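Local atomic coordinates of uncharacterized protein (Cytophaga hutchinsonii, PDB entry 3OMT), a protein that is of unknown function but probably acts as the DNA-binding antitoxin of a toxin-antitoxin system, with an Xre-family helix-turn-helix fold. Residues K8-K14 with W41-Q47. Residues are numbered along the deposited sequence; the frame is centred on the assembly and turned at random. Where two conformers were deposited one is given.
Sequences KIFNRLK and WCTNDVQ
W41 meets segment 8-14 in two ways. Its carbonyl O accepts N11 ND2 at 2.9 Å, while CB and CE3 touch the L13 methyl CD2, which approaches the indole obliquely. A second donor, N44 N, reaches W41 O from the opposite face of the carbonyl plane; one carbonyl thus serves both the capping turn of helix 35-42 and N11. C42 continues the apolar patch, SG lying 3.8 Å from L13 CD2, and its carbonyl O takes a water that also donates to N11 OD1 and accepts from K14 N. N44, with positive phi, is the C-prime residue of the Schellman motif that closes helix 35-42, marked by the bonds D45 N to K40 O and N44 N to W41 O. In this helix-turn-helix domain of Xre type, the amides of N44 and N11 join that helix end to the extended segment leading into helix 13-20, whose N-cap residue is R12. Toward segment 8-14 the N44 amide bonds to backbone: OD1 receives N11 N in its carbonyl plane, on a lone pair (3.0 Å, 175° at the hydrogen), and F10 N from above that plane, whereas ND2 donates to N11 O. The N11 and N44 side chains run past each other in opposite directions, amide planes 21° apart. N11 OD1 takes L13 N at 2.9 Å, an Asx turn at the helix start, and both N-H groups of its ND2 are used, by W41 O and Q47 OE1, each close to its amide plane; this buried amide therefore has its rotation fixed. Q47, bent at chi2, brings OE1 to N11 ND2 at 2.9 Å and NE2 to N44 OD1, the third donor on that oxygen. NE2 also lies 3.6 Å from F10 CD2, with ring and amide planes 50° apart; F10 also stacks edge-to-face with F54 of the second subunit.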
ATOM      1  N   LYS A   8       1.076 -14.145   3.387  1.00  8.64           N
ATOM      2  CA  LYS A   8       1.133 -14.299   1.939  0.60  8.99           C
ATOM      3  C   LYS A   8       0.157 -13.387   1.208  1.00  8.81           C
ATOM      4  O   LYS A   8       0.351 -13.100   0.012  1.00 10.48           O
ATOM      5  CB  LYS A   8       0.829 -15.724   1.560  0.60  9.00           C
ATOM      6  CG  LYS A   8       1.882 -16.687   2.066  0.60 12.15           C
ATOM      7  CD  LYS A   8       1.526 -18.085   1.645  0.60 16.51           C
ATOM      8  CE  LYS A   8       2.444 -19.074   2.297  0.60 19.66           C
ATOM      9  NZ  LYS A   8       3.881 -18.906   1.899  0.60 24.17           N
ATOM     10  N   ILE A   9      -0.881 -12.944   1.905  1.00  7.82           N
ATOM     11  CA  ILE A   9      -1.941 -12.150   1.335  1.00  8.06           C
ATOM     12  C   ILE A   9      -1.838 -10.703   1.799  1.00  7.25           C
ATOM     13  O   ILE A   9      -1.941 -10.428   2.979  1.00  8.28           O
ATOM     14  CB  ILE A   9      -3.339 -12.726   1.696  1.00  6.90           C
ATOM     15  CG1 ILE A   9      -3.481 -14.182   1.199  1.00  8.23           C
ATOM     16  CG2 ILE A   9      -4.439 -11.800   1.087  1.00  8.05           C
ATOM     17  CD1 ILE A   9      -3.245 -14.347  -0.337  1.00 10.17           C
ATOM     18  N   PHE A  10      -1.661  -9.787   0.848  1.00  6.86           N
ATOM     19  CA  PHE A  10      -1.460  -8.370   1.107  1.00  6.11           C
ATOM     20  C   PHE A  10      -2.517  -7.524   0.416  1.00  5.43           C
ATOM     21  O   PHE A  10      -2.981  -6.509   0.985  1.00  7.82           O
ATOM     22  CB  PHE A  10      -0.071  -7.918   0.629  1.00  6.06           C
ATOM     23  CG  PHE A  10       1.066  -8.605   1.321  1.00  6.12           C
ATOM     24  CD1 PHE A  10       1.711  -8.006   2.384  1.00  7.43           C
ATOM     25  CD2 PHE A  10       1.500  -9.835   0.871  1.00  7.22           C
ATOM     26  CE1 PHE A  10       2.764  -8.648   3.017  1.00  8.88           C
ATOM     27  CE2 PHE A  10       2.601 -10.467   1.441  1.00  8.73           C
ATOM     28  CZ  PHE A  10       3.206  -9.888   2.548  1.00  8.27           C
ATOM     29  N   ASN A  11      -2.915  -7.905  -0.795  1.00  6.96           N
ATOM     30  CA  ASN A  11      -3.904  -7.140  -1.525  1.00  6.95           C
ATOM     31  C   ASN A  11      -5.172  -7.951  -1.701  1.00  7.19           C
ATOM     32  O   ASN A  11      -5.163  -9.193  -1.633  1.00  7.85           O
ATOM     33  CB  ASN A  11      -3.320  -6.563  -2.852  1.00  6.78           C
ATOM     34  CG  ASN A  11      -3.274  -7.578  -3.981  1.00  6.17           C
ATOM     35  OD1 ASN A  11      -4.329  -8.013  -4.469  1.00  7.39           O
ATOM     36  ND2 ASN A  11      -2.055  -7.975  -4.406  1.00  8.09           N
ATOM     37  N   ARG A  12      -6.249  -7.238  -1.959  1.00  8.21           N
ATOM     38  CA  ARG A  12      -7.505  -7.850  -2.353  1.00  8.81           C
ATOM     39  C   ARG A  12      -8.017  -7.331  -3.720  1.00  8.28           C
ATOM     40  O   ARG A  12      -9.245  -7.188  -3.953  1.00  8.23           O
ATOM     41  CB  ARG A  12      -8.528  -7.734  -1.253  1.00  9.92           C
ATOM     42  CG  ARG A  12      -8.790  -6.371  -0.775  1.00  9.39           C
ATOM     43  CD  ARG A  12      -9.808  -6.309   0.404  1.00  9.37           C
ATOM     44  NE  ARG A  12     -11.126  -6.854   0.080  1.00  8.63           N
ATOM     45  CZ  ARG A  12     -12.123  -6.170  -0.488  1.00  9.25           C
ATOM     46  NH1 ARG A  12     -11.952  -4.908  -0.787  1.00  8.17           N
ATOM     47  NH2 ARG A  12     -13.319  -6.746  -0.713  1.00 11.32           N
ATOM     48  N   LEU A  13      -7.079  -7.160  -4.647  1.00  8.08           N
ATOM     49  CA  LEU A  13      -7.410  -6.716  -5.992  1.00  8.62           C
ATOM     50  C   LEU A  13      -8.383  -7.641  -6.701  1.00  8.60           C
ATOM     51  O   LEU A  13      -9.346  -7.169  -7.310  1.00  8.93           O
ATOM     52  CB  LEU A  13      -6.163  -6.539  -6.820  1.00  9.24           C
ATOM     53  CG  LEU A  13      -6.387  -6.101  -8.273  1.00  9.36           C
ATOM     54  CD1 LEU A  13      -7.172  -4.776  -8.369  1.00 10.64           C
ATOM     55  CD2 LEU A  13      -4.995  -5.994  -8.959  1.00  9.60           C
ATOM     56  N   LYS A  14      -8.173  -8.945  -6.587  1.00  8.73           N
ATOM     57  CA  LYS A  14      -9.042  -9.917  -7.250  1.00  9.15           C
ATOM     58  C   LYS A  14     -10.488  -9.672  -6.802  1.00  8.78           C
ATOM     59  O   LYS A  14     -11.399  -9.654  -7.613  1.00 10.18           O
ATOM     60  CB  LYS A  14      -8.613 -11.351  -6.947  1.00 11.37           C
ATOM     61  CG  LYS A  14      -9.470 -12.405  -7.621  1.00 16.37           C
ATOM     62  CD  LYS A  14      -8.967 -13.828  -7.289  1.00 22.86           C
ATOM     63  CE  LYS A  14      -9.843 -14.916  -7.924  1.00 28.26           C
ATOM     64  NZ  LYS A  14      -9.050 -16.149  -8.186  1.00 31.17           N
ATOM     65  N   TRP A  41      -0.227  -9.651  -9.522  1.00  9.84           N
ATOM     66  CA  TRP A  41      -0.852  -8.856  -8.461  1.00  9.92           C
ATOM     67  C   TRP A  41      -2.062  -9.651  -7.902  1.00 10.26           C
ATOM     68  O   TRP A  41      -2.267  -9.777  -6.680  1.00  8.84           O
ATOM     69  CB  TRP A  41      -1.393  -7.523  -8.958  1.00  9.55           C
ATOM     70  CG  TRP A  41      -0.413  -6.550  -9.482  1.00  9.11           C
ATOM     71  CD1 TRP A  41       0.936  -6.499  -9.244  1.00 10.59           C
ATOM     72  CD2 TRP A  41      -0.713  -5.451 -10.337  1.00 11.27           C
ATOM     73  NE1 TRP A  41       1.489  -5.418  -9.907  1.00 11.78           N
ATOM     74  CE2 TRP A  41       0.505  -4.775 -10.597  1.00 11.88           C
ATOM     75  CE3 TRP A  41      -1.900  -4.978 -10.934  1.00 10.42           C
ATOM     76  CZ2 TRP A  41       0.581  -3.652 -11.429  1.00 11.74           C
ATOM     77  CZ3 TRP A  41      -1.804  -3.823 -11.764  1.00 10.70           C
ATOM     78  CH2 TRP A  41      -0.568  -3.188 -11.986  1.00 10.70           C
ATOM     79  N   CYS A  42      -2.911 -10.125  -8.802  1.00 10.37           N
ATOM     80  CA  CYS A  42      -4.166 -10.724  -8.382  1.00 11.50           C
ATOM     81  C   CYS A  42      -3.969 -12.005  -7.569  1.00 10.79           C
ATOM     82  O   CYS A  42      -4.741 -12.291  -6.637  1.00 11.64           O
ATOM     83  CB  CYS A  42      -5.059 -10.991  -9.607  1.00 12.82           C
ATOM     84  SG  CYS A  42      -5.728  -9.451 -10.274  1.00 19.31           S
ATOM     85  N   THR A  43      -2.908 -12.742  -7.859  1.00 10.52           N
ATOM     86  CA  THR A  43      -2.595 -13.934  -7.080  1.00 10.40           C
ATOM     87  C   THR A  43      -1.708 -13.675  -5.848  1.00  9.85           C
ATOM     88  O   THR A  43      -1.287 -14.628  -5.153  1.00 11.58           O
ATOM     89  CB  THR A  43      -1.973 -15.030  -7.947  1.00 11.00           C
ATOM     90  OG1 THR A  43      -0.817 -14.516  -8.592  1.00 12.96           O
ATOM     91  CG2 THR A  43      -2.944 -15.504  -9.008  1.00 12.80           C
ATOM     92  N   ASN A  44      -1.425 -12.409  -5.554  1.00  8.86           N
ATOM     93  CA  ASN A  44      -0.583 -12.019  -4.443  1.00  8.76           C
ATOM     94  C   ASN A  44       0.821 -12.593  -4.545  1.00 10.13           C
ATOM     95  O   ASN A  44       1.509 -12.773  -3.538  1.00 11.29           O
ATOM     96  CB  ASN A  44      -1.243 -12.360  -3.079  1.00  9.06           C
ATOM     97  CG  ASN A  44      -2.127 -11.233  -2.577  1.00  8.65           C
ATOM     98  OD1 ASN A  44      -1.617 -10.256  -2.029  1.00  7.90           O
ATOM     99  ND2 ASN A  44      -3.464 -11.347  -2.808  1.00  9.38           N
ATOM    100  N   ASP A  45       1.251 -12.824  -5.786  1.00 10.32           N
ATOM    101  CA  ASP A  45       2.646 -13.217  -6.028  1.00 11.75           C
ATOM    102  C   ASP A  45       3.609 -12.066  -6.088  1.00 12.70           C
ATOM    103  O   ASP A  45       4.749 -12.197  -5.634  1.00 15.02           O
ATOM    104  CB  ASP A  45       2.697 -14.065  -7.259  1.00 12.56           C
ATOM    105  CG  ASP A  45       2.122 -15.459  -7.011  1.00 15.85           C
ATOM    106  OD1 ASP A  45       2.666 -16.187  -6.149  1.00 22.74           O
ATOM    107  OD2 ASP A  45       1.167 -15.861  -7.684  1.00 19.16           O
ATOM    108  N   VAL A  46       3.178 -10.941  -6.661  1.00 12.30           N
ATOM    109  CA  VAL A  46       3.983  -9.740  -6.734  1.00 12.94           C
ATOM    110  C   VAL A  46       3.031  -8.613  -6.337  1.00 11.96           C
ATOM    111  O   VAL A  46       1.870  -8.574  -6.785  1.00 14.45           O
ATOM    112  CB  VAL A  46       4.496  -9.471  -8.162  1.00 13.86           C
ATOM    113  CG1 VAL A  46       5.248  -8.091  -8.230  1.00 17.64           C
ATOM    114  CG2 VAL A  46       5.409 -10.584  -8.606  1.00 14.82           C
ATOM    115  N   GLN A  47       3.494  -7.708  -5.496  1.00  9.33           N
ATOM    116  CA  GLN A  47       2.667  -6.601  -5.074  1.00  9.17           C
ATOM    117  C   GLN A  47       2.933  -5.373  -5.930  1.00  9.94           C
ATOM    118  O   GLN A  47       4.088  -5.055  -6.254  1.00 11.30           O
ATOM    119  CB  GLN A  47       2.879  -6.229  -3.590  1.00  9.47           C
ATOM    120  CG  GLN A  47       2.683  -7.396  -2.650  1.00  9.82           C
ATOM    121  CD  GLN A  47       1.266  -7.946  -2.777  1.00  9.65           C
ATOM    122  OE1 GLN A  47       0.332  -7.185  -2.999  1.00  9.71           O
ATOM    123  NE2 GLN A  47       1.111  -9.261  -2.643  1.00  8.95           N
TER
HETATM  124  O   HOH W   1       2.729 -13.541  -1.050  1.00 25.19           O
HETATM  125  O   HOH W   2      -5.882 -10.220  -5.153  1.00  8.50           O